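Local coordinates for prolyl-tRNA synthetase (Naegleria fowleri, PDB 6NAB), which probably catalyses the ATP-dependent charging of tRNA(Pro) with proline, through a prolyl-adenylate intermediate, at residues Phe53-Val58 with Thr273-Val278; Glu98-Thr103 with Asn147-Glu152; Glu178-Glu183 with Tyr265-Gly270. All coordinates share one frame; numbering follows the deposited sequence.

Interaction 1: residues Phe53-Val58 with Thr273-Val278; sequences FVWESV and TRTLGV. With AMP (adenosine monophosphate), chain M.
Trp55 lays its indole across the start of helix 274-283, and Thr273 supplies the main contact with it. This is a CH-pi interaction. The methyl CG2 of Thr273 sits over one face of the indole, 3.8 Å from the centroid of the five-membered ring of Trp55 and 19° off the ring normal. The two side chains cross at about a right angle. With CG of Trp55 anti to its backbone N (chi1 -176°), the ring extends out from helix 49-68 and over Thr273.

The remaining contacts are van der Waals packing. CG1 of Val54 meets CD1 of Leu276 at 3.8 Å, the two side chains running in opposite directions. The same CD1 of Leu276 lies 4.2 Å from CE3 of Trp55, so one leucine methyl group touches both residues. OG1 of Thr275 comes within 3.6 Å of CZ3 of Trp55, but its hydrogen bond is to the backbone oxygen of Ser272. No hydrogen bond joins the two segments.

Arg274 points away from this interface. Its guanidinium lies over the AMP, with N9 3.8 Å above the guanidinium plane. Its NE bonds Ile160 O and its NH1 bonds Gln235 O. This placement is consistent with the class II motif 3 arginine.

The contact is buried in the catalytic domain. Axes of the two short helical segments approach to 10.2 Å at an angle of 116°. Glu56 bonds Asn73 of the second subunit. Helix 177-198 borders them through Val194 and Tyr195. Strand 164-174 adds Tyr166 against Trp55 and Phe165 against Thr273.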
loop_
_atom_site.group_PDB
_atom_site.type_symbol
_atom_site.label_atom_id
_atom_site.label_comp_id
_atom_site.label_asym_id
_atom_site.label_seq_id
_atom_site.Cartn_x
_atom_site.Cartn_y
_atom_site.Cartn_z
ATOM N N PHE B 53 -8.998 3.122 -7.326
ATOM C CA PHE B 53 -8.985 4.568 -7.131
ATOM C C PHE B 53 -9.831 4.986 -5.930
ATOM O O PHE B 53 -9.459 5.917 -5.200
ATOM C CB PHE B 53 -9.471 5.269 -8.403
ATOM C CG PHE B 53 -9.486 6.765 -8.293
ATOM C CD1 PHE B 53 -8.383 7.516 -8.690
ATOM C CD2 PHE B 53 -10.599 7.425 -7.770
ATOM C CE1 PHE B 53 -8.385 8.903 -8.571
ATOM C CE2 PHE B 53 -10.605 8.802 -7.639
ATOM C CZ PHE B 53 -9.501 9.544 -8.048
ATOM N N VAL B 54 -10.989 4.344 -5.726
ATOM C CA VAL B 54 -11.824 4.673 -4.570
ATOM C C VAL B 54 -11.071 4.390 -3.274
ATOM O O VAL B 54 -11.070 5.204 -2.341
ATOM C CB VAL B 54 -13.157 3.904 -4.624
ATOM C CG1 VAL B 54 -13.998 4.163 -3.338
ATOM C CG2 VAL B 54 -13.938 4.300 -5.875
ATOM N N TRP B 55 -10.408 3.237 -3.195
ATOM C CA TRP B 55 -9.692 2.912 -1.960
ATOM C C TRP B 55 -8.483 3.819 -1.762
ATOM O O TRP B 55 -8.176 4.202 -0.630
ATOM C CB TRP B 55 -9.270 1.445 -1.945
ATOM C CG TRP B 55 -8.609 1.010 -0.649
ATOM C CD1 TRP B 55 -7.333 0.526 -0.511
ATOM C CD2 TRP B 55 -9.187 0.994 0.673
ATOM N NE1 TRP B 55 -7.082 0.215 0.808
ATOM C CE2 TRP B 55 -8.196 0.498 1.558
ATOM C CE3 TRP B 55 -10.430 1.363 1.195
ATOM C CZ2 TRP B 55 -8.412 0.362 2.935
ATOM C CZ3 TRP B 55 -10.651 1.216 2.587
ATOM C CH2 TRP B 55 -9.650 0.717 3.429
ATOM N N GLU B 56 -7.783 4.179 -2.847
ATOM C CA GLU B 56 -6.694 5.149 -2.714
ATOM C C GLU B 56 -7.217 6.500 -2.237
ATOM O O GLU B 56 -6.531 7.213 -1.496
ATOM C CB GLU B 56 -5.953 5.319 -4.046
ATOM C CG GLU B 56 -5.138 4.113 -4.485
ATOM C CD GLU B 56 -4.390 4.381 -5.801
ATOM O OE1 GLU B 56 -4.903 5.154 -6.635
ATOM O OE2 GLU B 56 -3.306 3.810 -6.009
ATOM N N SER B 57 -8.413 6.889 -2.690
ATOM C CA SER B 57 -9.018 8.129 -2.218
ATOM C C SER B 57 -9.319 8.057 -0.724
ATOM O O SER B 57 -9.081 9.024 0.012
ATOM C CB SER B 57 -10.297 8.427 -3.010
ATOM O OG SER B 57 -9.990 8.615 -4.392
ATOM N N VAL B 58 -9.854 6.923 -0.260
ATOM C CA VAL B 58 -10.059 6.751 1.171
ATOM C C VAL B 58 -8.733 6.840 1.897
ATOM O O VAL B 58 -8.624 7.511 2.936
ATOM C CB VAL B 58 -10.770 5.416 1.462
ATOM C CG1 VAL B 58 -10.804 5.147 2.977
ATOM C CG2 VAL B 58 -12.176 5.421 0.873
ATOM N N THR B 273 -11.741 -2.451 2.647
ATOM C CA THR B 273 -12.406 -2.329 1.351
ATOM C C THR B 273 -13.869 -2.777 1.385
ATOM O O THR B 273 -14.549 -2.684 0.361
ATOM C CB THR B 273 -11.620 -3.095 0.277
ATOM O OG1 THR B 273 -11.157 -4.364 0.781
ATOM C CG2 THR B 273 -10.416 -2.255 -0.162
ATOM N N ARG B 274 -14.386 -3.227 2.536
ATOM C CA ARG B 274 -15.831 -3.381 2.672
ATOM C C ARG B 274 -16.559 -2.077 2.333
ATOM O O ARG B 274 -17.675 -2.103 1.791
ATOM C CB ARG B 274 -16.155 -3.835 4.100
ATOM C CG ARG B 274 -17.625 -3.766 4.472
ATOM C CD ARG B 274 -17.867 -4.390 5.856
ATOM N NE ARG B 274 -17.617 -5.830 5.859
ATOM C CZ ARG B 274 -17.661 -6.586 6.951
ATOM N NH1 ARG B 274 -17.944 -6.027 8.128
ATOM N NH2 ARG B 274 -17.414 -7.897 6.867
ATOM N N THR B 275 -15.924 -0.936 2.634
ATOM C CA THR B 275 -16.444 0.391 2.291
ATOM C C THR B 275 -16.944 0.465 0.860
ATOM O O THR B 275 -17.989 1.071 0.589
ATOM C CB THR B 275 -15.365 1.462 2.478
ATOM O OG1 THR B 275 -14.164 1.078 1.769
ATOM C CG2 THR B 275 -15.062 1.677 3.973
ATOM N N LEU B 276 -16.175 -0.090 -0.079
ATOM C CA LEU B 276 -16.558 -0.017 -1.485
ATOM C C LEU B 276 -17.859 -0.769 -1.739
ATOM O O LEU B 276 -18.720 -0.299 -2.491
ATOM C CB LEU B 276 -15.443 -0.579 -2.363
ATOM C CG LEU B 276 -14.305 0.378 -2.743
ATOM C CD1 LEU B 276 -13.539 0.889 -1.543
ATOM C CD2 LEU B 276 -13.374 -0.296 -3.718
ATOM N N GLY B 277 -18.012 -1.948 -1.132
ATOM C CA GLY B 277 -19.242 -2.698 -1.320
ATOM C C GLY B 277 -20.455 -1.959 -0.792
ATOM O O GLY B 277 -21.509 -1.929 -1.436
ATOM N N VAL B 278 -20.319 -1.340 0.381
ATOM C CA VAL B 278 -21.414 -0.549 0.944
ATOM C C VAL B 278 -21.757 0.609 0.015
ATOM O O VAL B 278 -22.931 0.873 -0.273
ATOM C CB VAL B 278 -21.044 -0.060 2.355
ATOM C CG1 VAL B 278 -22.107 0.915 2.877
ATOM C CG2 VAL B 278 -20.904 -1.272 3.303
HETATM P P AMP M . -13.984 -6.910 12.688
HETATM O O1P AMP M . -12.694 -7.645 13.246
HETATM O O2P AMP M . -15.215 -7.791 12.312
HETATM O O3P AMP M . -14.326 -5.775 13.648
HETATM O "O5'" AMP M . -13.618 -6.107 11.359
HETATM C "C5'" AMP M . -12.504 -5.219 11.300
HETATM C "C4'" AMP M . -12.526 -4.408 10.031
HETATM O "O4'" AMP M . -12.376 -5.310 8.901
HETATM C "C3'" AMP M . -13.824 -3.643 9.796
HETATM O "O3'" AMP M . -13.548 -2.413 9.124
HETATM C "C2'" AMP M . -14.626 -4.597 8.899
HETATM O "O2'" AMP M . -15.571 -3.953 8.080
HETATM C "C1'" AMP M . -13.527 -5.264 8.075
HETATM N N9 AMP M . -13.806 -6.648 7.658
HETATM C C8 AMP M . -13.915 -7.740 8.477
HETATM N N7 AMP M . -13.966 -8.887 7.837
HETATM C C5 AMP M . -13.899 -8.522 6.505
HETATM C C6 AMP M . -13.878 -9.276 5.313
HETATM N N6 AMP M . -13.909 -10.614 5.278
HETATM N N1 AMP M . -13.794 -8.601 4.142
HETATM C C2 AMP M . -13.729 -7.267 4.173
HETATM N N3 AMP M . -13.732 -6.448 5.234
HETATM C C4 AMP M . -13.815 -7.141 6.373
#

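Interaction 2: residues Glu98-Thr103 with Asn147-Glu152; sequences EVAWVT and NVVRWE. With AMP (adenosine monophosphate), chain M; PRO (proline), chain N.
Glu98 meets the 147-152 segment with both its backbone and its carboxylate. Its carbonyl oxygen accepts the backbone N-H of Trp151. This bond is short and nearly straight: Trp151 N to Glu98 O is 2.7 Å, with 178° at the hydrogen. The CA of Arg150 also approaches the oxygen, giving a CA-H...O contact. The Glu98 side chain is extended beyond CG and passes Arg150 at a slant, OE2 of Glu98 3.7 Å from CD of Arg150. Its other oxygen, OE1, is 3.8 Å from OE1 of Glu152. One water donates to both OE1 atoms and so bridges these like charges. Glu152 OE1 also forms a salt bridge with Arg161, which probably eases the repulsion.

Trp151 is the centre of an inverse gamma turn. Its CB packs 3.6 Å from Glu98 O, while the indole leads away. Arg150 and Glu152, the two ends of the turn, both bind ligands. Arg150 reaches them edge-on: NH1 of Arg150 donates to AMP O1P at 3.0 Å, and NH2 of Arg150 donates to the proline OXT at 2.7 Å. The chain of Glu152 bends at chi2 (-82°), and its OE2 accepts from AMP N6 at 3.1 Å. The sequence Arg-Trp-Glu is consistent with the Arg-x-Glu of class II motif 2, whose arginine binds the alpha-phosphate and the amino acid carboxylate.

Ala100 forms the apolar end, with its CB against CG1 of Val149. A water joins Ala100 N to Val149 O.

Strand 100-105 pairs with strand 108-116 on one side and continues its ladder into the second subunit. Strand 140-149 pairs with strand 164-174. The contact thus joins a sheet edge at the dimer interface to the catalytic sheet.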
loop_
_atom_site.group_PDB
_atom_site.type_symbol
_atom_site.label_atom_id
_atom_site.label_comp_id
_atom_site.label_asym_id
_atom_site.label_seq_id
_atom_site.Cartn_x
_atom_site.Cartn_y
_atom_site.Cartn_z
ATOM N N GLU B 98 -10.357 -19.266 11.138
ATOM C CA GLU B 98 -10.168 -18.456 9.941
ATOM C C GLU B 98 -8.702 -18.234 9.570
ATOM O O GLU B 98 -8.425 -17.499 8.614
ATOM C CB GLU B 98 -10.860 -17.099 10.125
ATOM C CG GLU B 98 -12.386 -17.198 10.244
ATOM C CD GLU B 98 -13.060 -15.850 10.480
ATOM O OE1 GLU B 98 -14.305 -15.798 10.391
ATOM O OE2 GLU B 98 -12.351 -14.846 10.739
ATOM N N VAL B 99 -7.757 -18.830 10.291
ATOM C CA VAL B 99 -6.332 -18.577 10.058
ATOM C C VAL B 99 -5.798 -19.535 8.992
ATOM O O VAL B 99 -5.994 -20.758 9.079
ATOM C CB VAL B 99 -5.534 -18.702 11.366
ATOM C CG1 VAL B 99 -4.047 -18.774 11.070
ATOM C CG2 VAL B 99 -5.841 -17.527 12.289
ATOM N N ALA B 100 -5.149 -18.973 7.968
ATOM C CA ALA B 100 -4.502 -19.744 6.908
ATOM C C ALA B 100 -3.051 -20.043 7.283
ATOM O O ALA B 100 -2.327 -19.164 7.752
ATOM C CB ALA B 100 -4.546 -18.980 5.579
ATOM N N TRP B 101 -2.627 -21.282 7.054
ATOM C CA TRP B 101 -1.326 -21.762 7.496
ATOM C C TRP B 101 -0.455 -22.133 6.307
ATOM O O TRP B 101 -0.867 -22.928 5.456
ATOM C CB TRP B 101 -1.468 -22.975 8.413
ATOM C CG TRP B 101 -2.012 -22.635 9.747
ATOM C CD1 TRP B 101 -3.321 -22.663 10.139
ATOM C CD2 TRP B 101 -1.260 -22.196 10.876
ATOM N NE1 TRP B 101 -3.423 -22.276 11.454
ATOM C CE2 TRP B 101 -2.169 -21.987 11.930
ATOM C CE3 TRP B 101 0.101 -21.968 11.102
ATOM C CZ2 TRP B 101 -1.764 -21.561 13.190
ATOM C CZ3 TRP B 101 0.502 -21.538 12.354
ATOM C CH2 TRP B 101 -0.431 -21.342 13.385
ATOM N N VAL B 102 0.755 -21.581 6.285
ATOM C CA VAL B 102 1.793 -21.972 5.336
ATOM C C VAL B 102 2.537 -23.154 5.928
ATOM O O VAL B 102 3.096 -23.052 7.026
ATOM C CB VAL B 102 2.764 -20.809 5.063
ATOM C CG1 VAL B 102 3.907 -21.285 4.165
ATOM C CG2 VAL B 102 2.037 -19.628 4.465
ATOM N N THR B 103 2.561 -24.275 5.201
ATOM C CA THR B 103 3.175 -25.497 5.699
ATOM C C THR B 103 4.231 -26.087 4.775
ATOM O O THR B 103 4.872 -27.069 5.160
ATOM C CB THR B 103 2.119 -26.582 5.972
ATOM O OG1 THR B 103 1.567 -27.025 4.729
ATOM C CG2 THR B 103 0.993 -26.032 6.863
ATOM N N ASN B 147 -2.745 -5.928 3.491
ATOM C CA ASN B 147 -3.710 -6.975 3.197
ATOM C C ASN B 147 -3.789 -7.951 4.370
ATOM O O ASN B 147 -2.816 -8.174 5.093
ATOM C CB ASN B 147 -3.346 -7.722 1.902
ATOM C CG ASN B 147 -1.932 -8.303 1.920
ATOM O OD1 ASN B 147 -1.072 -7.878 2.691
ATOM N ND2 ASN B 147 -1.698 -9.285 1.061
ATOM N N VAL B 148 -4.970 -8.513 4.577
ATOM C CA VAL B 148 -5.168 -9.484 5.641
ATOM C C VAL B 148 -5.978 -10.643 5.082
ATOM O O VAL B 148 -6.683 -10.514 4.079
ATOM C CB VAL B 148 -5.847 -8.859 6.879
ATOM C CG1 VAL B 148 -4.786 -8.222 7.776
ATOM C CG2 VAL B 148 -6.817 -7.802 6.449
ATOM N N VAL B 149 -5.845 -11.793 5.736
ATOM C CA VAL B 149 -6.451 -13.052 5.295
ATOM C C VAL B 149 -7.313 -13.627 6.415
ATOM O O VAL B 149 -6.820 -13.885 7.520
ATOM C CB VAL B 149 -5.374 -14.063 4.864
ATOM C CG1 VAL B 149 -5.982 -15.409 4.547
ATOM C CG2 VAL B 149 -4.539 -13.506 3.651
ATOM N N ARG B 150 -8.591 -13.845 6.123
ATOM C CA ARG B 150 -9.484 -14.568 7.024
ATOM C C ARG B 150 -10.213 -15.597 6.184
ATOM O O ARG B 150 -10.961 -15.238 5.267
ATOM C CB ARG B 150 -10.470 -13.624 7.722
ATOM C CG ARG B 150 -9.775 -12.658 8.699
ATOM C CD ARG B 150 -10.751 -11.733 9.456
ATOM N NE ARG B 150 -10.015 -10.653 10.139
ATOM C CZ ARG B 150 -10.557 -9.745 10.950
ATOM N NH1 ARG B 150 -11.870 -9.760 11.215
ATOM N NH2 ARG B 150 -9.783 -8.807 11.496
ATOM N N TRP B 151 -9.965 -16.875 6.463
ATOM C CA TRP B 151 -10.541 -17.942 5.651
ATOM C C TRP B 151 -12.003 -18.112 6.056
ATOM O O TRP B 151 -12.397 -19.062 6.731
ATOM C CB TRP B 151 -9.747 -19.230 5.784
ATOM C CG TRP B 151 -9.725 -19.968 4.494
ATOM C CD1 TRP B 151 -10.415 -21.107 4.180
ATOM C CD2 TRP B 151 -9.030 -19.579 3.309
ATOM N NE1 TRP B 151 -10.158 -21.468 2.882
ATOM C CE2 TRP B 151 -9.314 -20.542 2.323
ATOM C CE3 TRP B 151 -8.182 -18.511 2.989
ATOM C CZ2 TRP B 151 -8.776 -20.474 1.036
ATOM C CZ3 TRP B 151 -7.650 -18.443 1.711
ATOM C CH2 TRP B 151 -7.950 -19.415 0.752
ATOM N N GLU B 152 -12.808 -17.141 5.620
ATOM C CA GLU B 152 -14.199 -17.024 6.035
ATOM C C GLU B 152 -14.964 -18.323 5.805
ATOM O O GLU B 152 -14.839 -18.962 4.756
ATOM C CB GLU B 152 -14.864 -15.872 5.269
ATOM C CG GLU B 152 -14.190 -14.506 5.482
ATOM C CD GLU B 152 -14.639 -13.830 6.784
ATOM O OE1 GLU B 152 -15.734 -14.173 7.316
ATOM O OE2 GLU B 152 -13.875 -12.979 7.288
HETATM P P AMP M . -13.984 -6.910 12.688
HETATM O O1P AMP M . -12.694 -7.645 13.246
HETATM O O2P AMP M . -15.215 -7.791 12.312
HETATM O O3P AMP M . -14.326 -5.775 13.648
HETATM O "O5'" AMP M . -13.618 -6.107 11.359
HETATM C "C5'" AMP M . -12.504 -5.219 11.300
HETATM C "C4'" AMP M . -12.526 -4.408 10.031
HETATM O "O4'" AMP M . -12.376 -5.310 8.901
HETATM C "C3'" AMP M . -13.824 -3.643 9.796
HETATM O "O3'" AMP M . -13.548 -2.413 9.124
HETATM C "C2'" AMP M . -14.626 -4.597 8.899
HETATM O "O2'" AMP M . -15.571 -3.953 8.080
HETATM C "C1'" AMP M . -13.527 -5.264 8.075
HETATM N N9 AMP M . -13.806 -6.648 7.658
HETATM C C8 AMP M . -13.915 -7.740 8.477
HETATM N N7 AMP M . -13.966 -8.887 7.837
HETATM C C5 AMP M . -13.899 -8.522 6.505
HETATM C C6 AMP M . -13.878 -9.276 5.313
HETATM N N6 AMP M . -13.909 -10.614 5.278
HETATM N N1 AMP M . -13.794 -8.601 4.142
HETATM C C2 AMP M . -13.729 -7.267 4.173
HETATM N N3 AMP M . -13.732 -6.448 5.234
HETATM C C4 AMP M . -13.815 -7.141 6.373
HETATM N N PRO N . -7.639 -5.457 14.731
HETATM C CA PRO N . -9.052 -5.099 14.916
HETATM C C PRO N . -9.982 -6.036 14.147
HETATM O O PRO N . -11.209 -5.867 14.172
HETATM C CB PRO N . -9.133 -3.667 14.366
HETATM C CG PRO N . -7.967 -3.576 13.386
HETATM C CD PRO N . -6.885 -4.400 14.028
HETATM O OXT PRO N . -9.525 -6.988 13.499
HETATM O O HOH W 1 -15.850 -13.676 9.925
HETATM O O HOH W 2 -13.583 -12.687 11.797
HETATM O O HOH W 3 -5.005 -16.086 8.051
#

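Interaction 3: residues Glu178-Glu183 with Tyr265-Gly270; sequences EEADEE and YQNSWG. With PRO (proline), chain N; AMP (adenosine monophosphate), chain M.
Asn267 projects its amide from strand 261-272 toward helix 177-198, where its side chain overlaps that of Glu183. They lie side by side with their chains reversed, the amide and carboxylate planes turned about halfway to perpendicular. The ND2 group makes two bonds. One goes to Glu183 OE1, 2.8 Å from Asn267 ND2 and almost straight at 173°. Here ND2 meets OE1 on the anti side, 26° out of the carboxylate plane. The other goes to the backbone oxygen of Ala180, 2.9 Å from Asn267 ND2. With OD1 of Asn267 accepting from His241 ND1, the amide is held at both ends.

The chain of Glu183 runs straight out from the helix, CG trans to N. Its OE1 also takes a weak bond from Trp269 NE1 at 3.1 Å, near the plane of the indole. Carboxylate and ring stand almost perpendicular, 86° apart. Ser172 OG binds OE2 of Glu183. These bonds satisfy a buried acid. At the outer end, CB of Ala180 packs on CB of Tyr265.

Ser268, pointing to the other face of the strand, lies beside the bound proline. Farther along, the Gly270 carbonyl accepts from AMP O3' at 2.8 Å. This arrangement, a helix packed behind an antiparallel sheet with substrates on the front, is typical of the class II aminoacyl-tRNA synthetase catalytic domain.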
loop_
_atom_site.group_PDB
_atom_site.type_symbol
_atom_site.label_atom_id
_atom_site.label_comp_id
_atom_site.label_asym_id
_atom_site.label_seq_id
_atom_site.Cartn_x
_atom_site.Cartn_y
_atom_site.Cartn_z
ATOM N N GLU B 178 -8.620 7.058 30.250
ATOM C CA GLU B 178 -9.254 8.265 29.734
ATOM C C GLU B 178 -8.697 8.635 28.363
ATOM O O GLU B 178 -9.453 8.924 27.428
ATOM C CB GLU B 178 -9.065 9.417 30.723
ATOM C CG GLU B 178 -9.534 9.117 32.152
ATOM C CD GLU B 178 -8.442 8.512 33.030
ATOM O OE1 GLU B 178 -8.425 7.272 33.209
ATOM O OE2 GLU B 178 -7.598 9.286 33.538
ATOM N N GLU B 179 -7.370 8.637 28.226
ATOM C CA GLU B 179 -6.763 8.935 26.927
ATOM C C GLU B 179 -7.170 7.909 25.884
ATOM O O GLU B 179 -7.444 8.253 24.726
ATOM C CB GLU B 179 -5.237 8.960 27.046
ATOM C CG GLU B 179 -4.655 10.222 27.649
ATOM C CD GLU B 179 -3.129 10.203 27.682
ATOM O OE1 GLU B 179 -2.506 9.808 26.670
ATOM O OE2 GLU B 179 -2.552 10.591 28.721
ATOM N N ALA B 180 -7.200 6.635 26.270
ATOM C CA ALA B 180 -7.571 5.600 25.316
ATOM C C ALA B 180 -9.022 5.770 24.857
ATOM O O ALA B 180 -9.314 5.691 23.659
ATOM C CB ALA B 180 -7.328 4.223 25.934
ATOM N N ASP B 181 -9.943 6.026 25.803
ATOM C CA ASP B 181 -11.356 6.212 25.458
ATOM C C ASP B 181 -11.539 7.355 24.467
ATOM O O ASP B 181 -12.321 7.248 23.515
ATOM C CB ASP B 181 -12.189 6.500 26.710
ATOM C CG ASP B 181 -12.400 5.281 27.580
ATOM O OD1 ASP B 181 -12.323 4.144 27.075
ATOM O OD2 ASP B 181 -12.678 5.473 28.780
ATOM N N GLU B 182 -10.872 8.486 24.719
ATOM C CA GLU B 182 -10.965 9.619 23.805
ATOM C C GLU B 182 -10.577 9.224 22.384
ATOM O O GLU B 182 -11.253 9.611 21.422
ATOM C CB GLU B 182 -10.081 10.766 24.288
ATOM C CG GLU B 182 -10.076 11.957 23.339
ATOM C CD GLU B 182 -9.099 13.043 23.757
ATOM O OE1 GLU B 182 -7.980 12.704 24.201
ATOM O OE2 GLU B 182 -9.448 14.237 23.635
ATOM N N GLU B 183 -9.496 8.450 22.225
ATOM C CA GLU B 183 -9.090 8.075 20.877
ATOM C C GLU B 183 -10.129 7.185 20.202
ATOM O O GLU B 183 -10.391 7.336 19.003
ATOM C CB GLU B 183 -7.732 7.367 20.866
ATOM C CG GLU B 183 -7.291 7.079 19.419
ATOM C CD GLU B 183 -6.166 6.067 19.282
ATOM O OE1 GLU B 183 -6.333 4.908 19.724
ATOM O OE2 GLU B 183 -5.111 6.434 18.712
ATOM N N TYR B 265 -2.762 0.980 28.442
ATOM C CA TYR B 265 -4.111 0.870 27.893
ATOM C C TYR B 265 -4.017 0.964 26.381
ATOM O O TYR B 265 -3.323 1.845 25.858
ATOM C CB TYR B 265 -5.029 1.970 28.433
ATOM C CG TYR B 265 -5.436 1.747 29.865
ATOM C CD1 TYR B 265 -6.627 1.096 30.167
ATOM C CD2 TYR B 265 -4.621 2.153 30.916
ATOM C CE1 TYR B 265 -7.008 0.869 31.484
ATOM C CE2 TYR B 265 -4.997 1.923 32.248
ATOM C CZ TYR B 265 -6.192 1.283 32.515
ATOM O OH TYR B 265 -6.580 1.051 33.813
ATOM N N GLN B 266 -4.700 0.057 25.680
ATOM C CA GLN B 266 -4.559 -0.026 24.236
ATOM C C GLN B 266 -5.899 0.022 23.509
ATOM O O GLN B 266 -6.941 -0.404 24.025
ATOM C CB GLN B 266 -3.825 -1.296 23.836
ATOM C CG GLN B 266 -2.376 -1.370 24.335
ATOM C CD GLN B 266 -1.770 -2.686 23.951
ATOM O OE1 GLN B 266 -1.862 -3.672 24.698
ATOM N NE2 GLN B 266 -1.207 -2.740 22.752
ATOM N N ASN B 267 -5.838 0.523 22.274
ATOM C CA ASN B 267 -6.929 0.471 21.308
ATOM C C ASN B 267 -6.416 -0.172 20.027
ATOM O O ASN B 267 -5.219 -0.134 19.727
ATOM C CB ASN B 267 -7.461 1.868 20.924
ATOM C CG ASN B 267 -7.905 2.700 22.110
ATOM O OD1 ASN B 267 -8.428 2.184 23.099
ATOM N ND2 ASN B 267 -7.693 4.015 22.011
ATOM N N SER B 268 -7.336 -0.719 19.242
ATOM C CA SER B 268 -7.049 -0.998 17.844
ATOM C C SER B 268 -8.294 -0.676 17.029
ATOM O O SER B 268 -9.417 -0.697 17.545
ATOM C CB SER B 268 -6.561 -2.454 17.619
ATOM O OG SER B 268 -7.587 -3.409 17.833
ATOM N N TRP B 269 -8.088 -0.297 15.768
ATOM C CA TRP B 269 -9.210 0.165 14.959
ATOM C C TRP B 269 -8.907 -0.102 13.491
ATOM O O TRP B 269 -7.776 0.099 13.036
ATOM C CB TRP B 269 -9.512 1.660 15.200
ATOM C CG TRP B 269 -8.343 2.489 15.702
ATOM C CD1 TRP B 269 -7.958 2.662 16.998
ATOM C CD2 TRP B 269 -7.397 3.237 14.900
ATOM N NE1 TRP B 269 -6.833 3.480 17.059
ATOM C CE2 TRP B 269 -6.489 3.856 15.787
ATOM C CE3 TRP B 269 -7.264 3.475 13.523
ATOM C CZ2 TRP B 269 -5.429 4.664 15.338
ATOM C CZ3 TRP B 269 -6.215 4.275 13.077
ATOM C CH2 TRP B 269 -5.313 4.865 13.987
ATOM N N GLY B 270 -9.927 -0.548 12.760
ATOM C CA GLY B 270 -9.758 -0.947 11.374
ATOM C C GLY B 270 -10.900 -0.611 10.431
ATOM O O GLY B 270 -12.081 -0.738 10.772
HETATM N N PRO N . -7.639 -5.457 14.731
HETATM C CA PRO N . -9.052 -5.099 14.916
HETATM C C PRO N . -9.982 -6.036 14.147
HETATM O O PRO N . -11.209 -5.867 14.172
HETATM C CB PRO N . -9.133 -3.667 14.366
HETATM C CG PRO N . -7.967 -3.576 13.386
HETATM C CD PRO N . -6.885 -4.400 14.028
HETATM O OXT PRO N . -9.525 -6.988 13.499
HETATM P P AMP M . -13.984 -6.910 12.688
HETATM O O1P AMP M . -12.694 -7.645 13.246
HETATM O O2P AMP M . -15.215 -7.791 12.312
HETATM O O3P AMP M . -14.326 -5.775 13.648
HETATM O "O5'" AMP M . -13.618 -6.107 11.359
HETATM C "C5'" AMP M . -12.504 -5.219 11.300
HETATM C "C4'" AMP M . -12.526 -4.408 10.031
HETATM O "O4'" AMP M . -12.376 -5.310 8.901
HETATM C "C3'" AMP M . -13.824 -3.643 9.796
HETATM O "O3'" AMP M . -13.548 -2.413 9.124
HETATM C "C2'" AMP M . -14.626 -4.597 8.899
HETATM O "O2'" AMP M . -15.571 -3.953 8.080
HETATM C "C1'" AMP M . -13.527 -5.264 8.075
HETATM N N9 AMP M . -13.806 -6.648 7.658
HETATM C C8 AMP M . -13.915 -7.740 8.477
HETATM N N7 AMP M . -13.966 -8.887 7.837
HETATM C C5 AMP M . -13.899 -8.522 6.505
HETATM C C6 AMP M . -13.878 -9.276 5.313
HETATM N N6 AMP M . -13.909 -10.614 5.278
HETATM N N1 AMP M . -13.794 -8.601 4.142
HETATM C C2 AMP M . -13.729 -7.267 4.173
HETATM N N3 AMP M . -13.732 -6.448 5.234
HETATM C C4 AMP M . -13.815 -7.141 6.373
#

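Overall arrangement
All three contacts have a segment that reaches the bound AMP, and interactions 2 and 3 also reach the proline. Their centres lie 22 to 26 Å apart. Segments 265-270 and 273-278 adjoin in the chain, because strand 261-272 runs into helix 274-283. Gly270 and Arg274 therefore bring one continuous piece of chain to the nucleotide. Interaction 2 comes to it from another side, with nearest atoms about 6 Å from interaction 1 and about 8 Å from interaction 3. In interaction 2 the side chain of Arg150 lies about 4 Å from a bound magnesium ion. Interactions 2 and 3 are both nested inside the loop closed by interaction 1.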